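Local coordinates for fat acid-binding protein (Eubacterium ventriosum, PDB 3NYI) that probably binds long-chain fatty acids, as other DegV-family proteins do, and holds a bound stearic acid, at residues Y5-D10 against L133-F138. Sequence-based numbering, arbitrary orientation.
Sequences YKIVSD and LLIDQF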
loop_
_atom_site.group_PDB
_atom_site.type_symbol
_atom_site.label_atom_id
_atom_site.label_comp_id
_atom_site.label_asym_id
_atom_site.label_seq_id
_atom_site.Cartn_x
_atom_site.Cartn_y
_atom_site.Cartn_z
ATOM N N TYR A 5 14.401 15.673 6.480
ATOM C CA TYR A 5 13.386 15.635 5.440
ATOM C C TYR A 5 12.005 15.458 6.036
ATOM O O TYR A 5 11.832 14.806 7.074
ATOM C CB TYR A 5 13.672 14.516 4.433
ATOM C CG TYR A 5 14.755 14.877 3.454
ATOM C CD1 TYR A 5 16.099 14.724 3.785
ATOM C CD2 TYR A 5 14.439 15.403 2.209
ATOM C CE1 TYR A 5 17.096 15.074 2.892
ATOM C CE2 TYR A 5 15.429 15.754 1.310
ATOM C CZ TYR A 5 16.752 15.586 1.655
ATOM O OH TYR A 5 17.732 15.939 0.757
ATOM N N LYS A 6 11.021 16.057 5.379
ATOM C CA LYS A 6 9.650 15.791 5.728
ATOM C C LYS A 6 9.098 14.758 4.746
ATOM O O LYS A 6 8.882 15.058 3.566
ATOM C CB LYS A 6 8.833 17.076 5.698
ATOM C CG LYS A 6 9.129 17.998 6.861
ATOM C CD LYS A 6 8.632 17.422 8.177
ATOM C CE LYS A 6 8.877 18.409 9.320
ATOM N NZ LYS A 6 8.134 18.057 10.560
ATOM N N ILE A 7 8.913 13.535 5.238
ATOM C CA ILE A 7 8.368 12.442 4.430
ATOM C C ILE A 7 6.839 12.530 4.374
ATOM O O ILE A 7 6.179 12.676 5.403
ATOM C CB ILE A 7 8.831 11.085 4.977
ATOM C CG1 ILE A 7 10.361 11.009 4.906
ATOM C CG2 ILE A 7 8.177 9.934 4.210
ATOM C CD1 ILE A 7 10.970 9.798 5.586
ATOM N N VAL A 8 6.289 12.476 3.162
ATOM C CA VAL A 8 4.848 12.523 2.955
ATOM C C VAL A 8 4.409 11.297 2.136
ATOM O O VAL A 8 5.160 10.799 1.298
ATOM C CB VAL A 8 4.438 13.826 2.216
ATOM C CG1 VAL A 8 2.902 13.936 2.066
ATOM C CG2 VAL A 8 5.015 15.059 2.941
ATOM N N SER A 9 3.212 10.790 2.409
ATOM C CA SER A 9 2.635 9.724 1.581
ATOM C C SER A 9 1.145 9.954 1.465
ATOM O O SER A 9 0.561 10.636 2.315
ATOM C CB SER A 9 2.894 8.350 2.205
ATOM O OG SER A 9 2.314 7.303 1.422
ATOM N N ASP A 10 0.530 9.414 0.409
ATOM C CA ASP A 10 -0.921 9.381 0.340
ATOM C C ASP A 10 -1.396 8.260 1.249
ATOM O O ASP A 10 -0.603 7.408 1.678
ATOM C CB ASP A 10 -1.446 9.263 -1.107
ATOM C CG ASP A 10 -1.072 7.939 -1.784
ATOM O OD1 ASP A 10 -0.854 6.950 -1.068
ATOM O OD2 ASP A 10 -1.026 7.895 -3.041
ATOM N N LEU A 133 6.284 -0.668 3.426
ATOM C CA LEU A 133 7.658 -1.222 3.466
ATOM C C LEU A 133 8.672 -0.317 2.769
ATOM O O LEU A 133 9.791 -0.139 3.257
ATOM C CB LEU A 133 7.696 -2.617 2.831
ATOM C CG LEU A 133 7.066 -3.705 3.704
ATOM C CD1 LEU A 133 6.863 -4.993 2.913
ATOM C CD2 LEU A 133 7.940 -3.950 4.956
ATOM N N LEU A 134 8.289 0.251 1.622
ATOM C CA LEU A 134 9.200 1.134 0.905
ATOM C C LEU A 134 9.456 2.415 1.693
ATOM O O LEU A 134 10.592 2.851 1.829
ATOM C CB LEU A 134 8.669 1.477 -0.492
ATOM C CG LEU A 134 9.603 2.368 -1.319
ATOM C CD1 LEU A 134 10.861 1.586 -1.745
ATOM C CD2 LEU A 134 8.880 2.930 -2.549
ATOM N N ILE A 135 8.393 3.036 2.197
ATOM C CA ILE A 135 8.570 4.225 2.996
ATOM C C ILE A 135 9.481 3.930 4.183
ATOM O O ILE A 135 10.394 4.690 4.493
ATOM C CB ILE A 135 7.222 4.761 3.490
ATOM C CG1 ILE A 135 6.456 5.352 2.306
ATOM C CG2 ILE A 135 7.450 5.815 4.535
ATOM C CD1 ILE A 135 4.929 5.545 2.578
ATOM N N ASP A 136 9.232 2.806 4.830
ATOM C CA ASP A 136 10.050 2.405 5.970
ATOM C C ASP A 136 11.527 2.174 5.609
ATOM O O ASP A 136 12.415 2.521 6.383
ATOM C CB ASP A 136 9.448 1.180 6.667
ATOM C CG ASP A 136 10.202 0.807 7.934
ATOM O OD1 ASP A 136 10.285 1.658 8.851
ATOM O OD2 ASP A 136 10.736 -0.320 7.982
ATOM N N GLN A 137 11.804 1.614 4.437
ATOM C CA GLN A 137 13.202 1.500 4.018
ATOM C C GLN A 137 13.807 2.897 3.892
ATOM O O GLN A 137 14.935 3.127 4.299
ATOM C CB GLN A 137 13.347 0.727 2.707
ATOM C CG GLN A 137 13.147 -0.780 2.855
ATOM C CD GLN A 137 14.212 -1.417 3.745
ATOM O OE1 GLN A 137 15.402 -1.206 3.538
ATOM N NE2 GLN A 137 13.780 -2.183 4.749
ATOM N N PHE A 138 13.038 3.843 3.351
ATOM C CA PHE A 138 13.517 5.211 3.204
ATOM C C PHE A 138 13.746 5.858 4.568
ATOM O O PHE A 138 14.766 6.502 4.790
ATOM C CB PHE A 138 12.517 6.056 2.386
ATOM C CG PHE A 138 13.160 7.210 1.685
ATOM C CD1 PHE A 138 13.811 7.017 0.476
ATOM C CD2 PHE A 138 13.143 8.479 2.247
ATOM C CE1 PHE A 138 14.431 8.065 -0.168
ATOM C CE2 PHE A 138 13.759 9.540 1.607
ATOM C CZ PHE A 138 14.402 9.334 0.396
#
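Ile-135 reaches from helix 128-143 onto strand 6-10 with both of its branches. From its CB, the CG2 methyl lies anti to the backbone N and meets, CG2 to CG2, the methyl of Ile-7 at 4.2 Å; the two side chains pass alongside one another, pointing opposite ways. The longer branch leaves CB through CG1, beside the backbone N (chi1 -71°), and runs on to CD1, which lands on Ser-9. Ile-135 CD1 sits 3.5 Å from Ser-9 CB, closer than carbons usually pack, and 3.4 Å from Ser-9 OG. The hydroxyl bonds elsewhere: Ser-9 OG donates to the carbonyl O of Asp-10 at 2.9 Å, in the carbonyl plane and on a lone pair. Strand 6-10 lies between parallel neighbours 25-33 and 87-91 in the N-terminal alpha/beta domain of the DegV fold; segment 133-138 of the helix runs antiparallel to strand 6-10, their axes 10.5 Å apart, while helix 70-81 packs against Val-8 on the other face. Replacing Ser-9 with an alanine would keep the CB contact, but is likely to leave the Asp-10 carbonyl without this donor and a gap beside CD1 of Ile-135 where OG sat. One helical turn beyond Ile-135, Phe-138 offers the edge of its ring, where Phe-138 CD2 meets Ile-7 CD1 at 4.2 Å near the ring plane; the same ring packs edge-to-face with Phe-90 of strand 87-91.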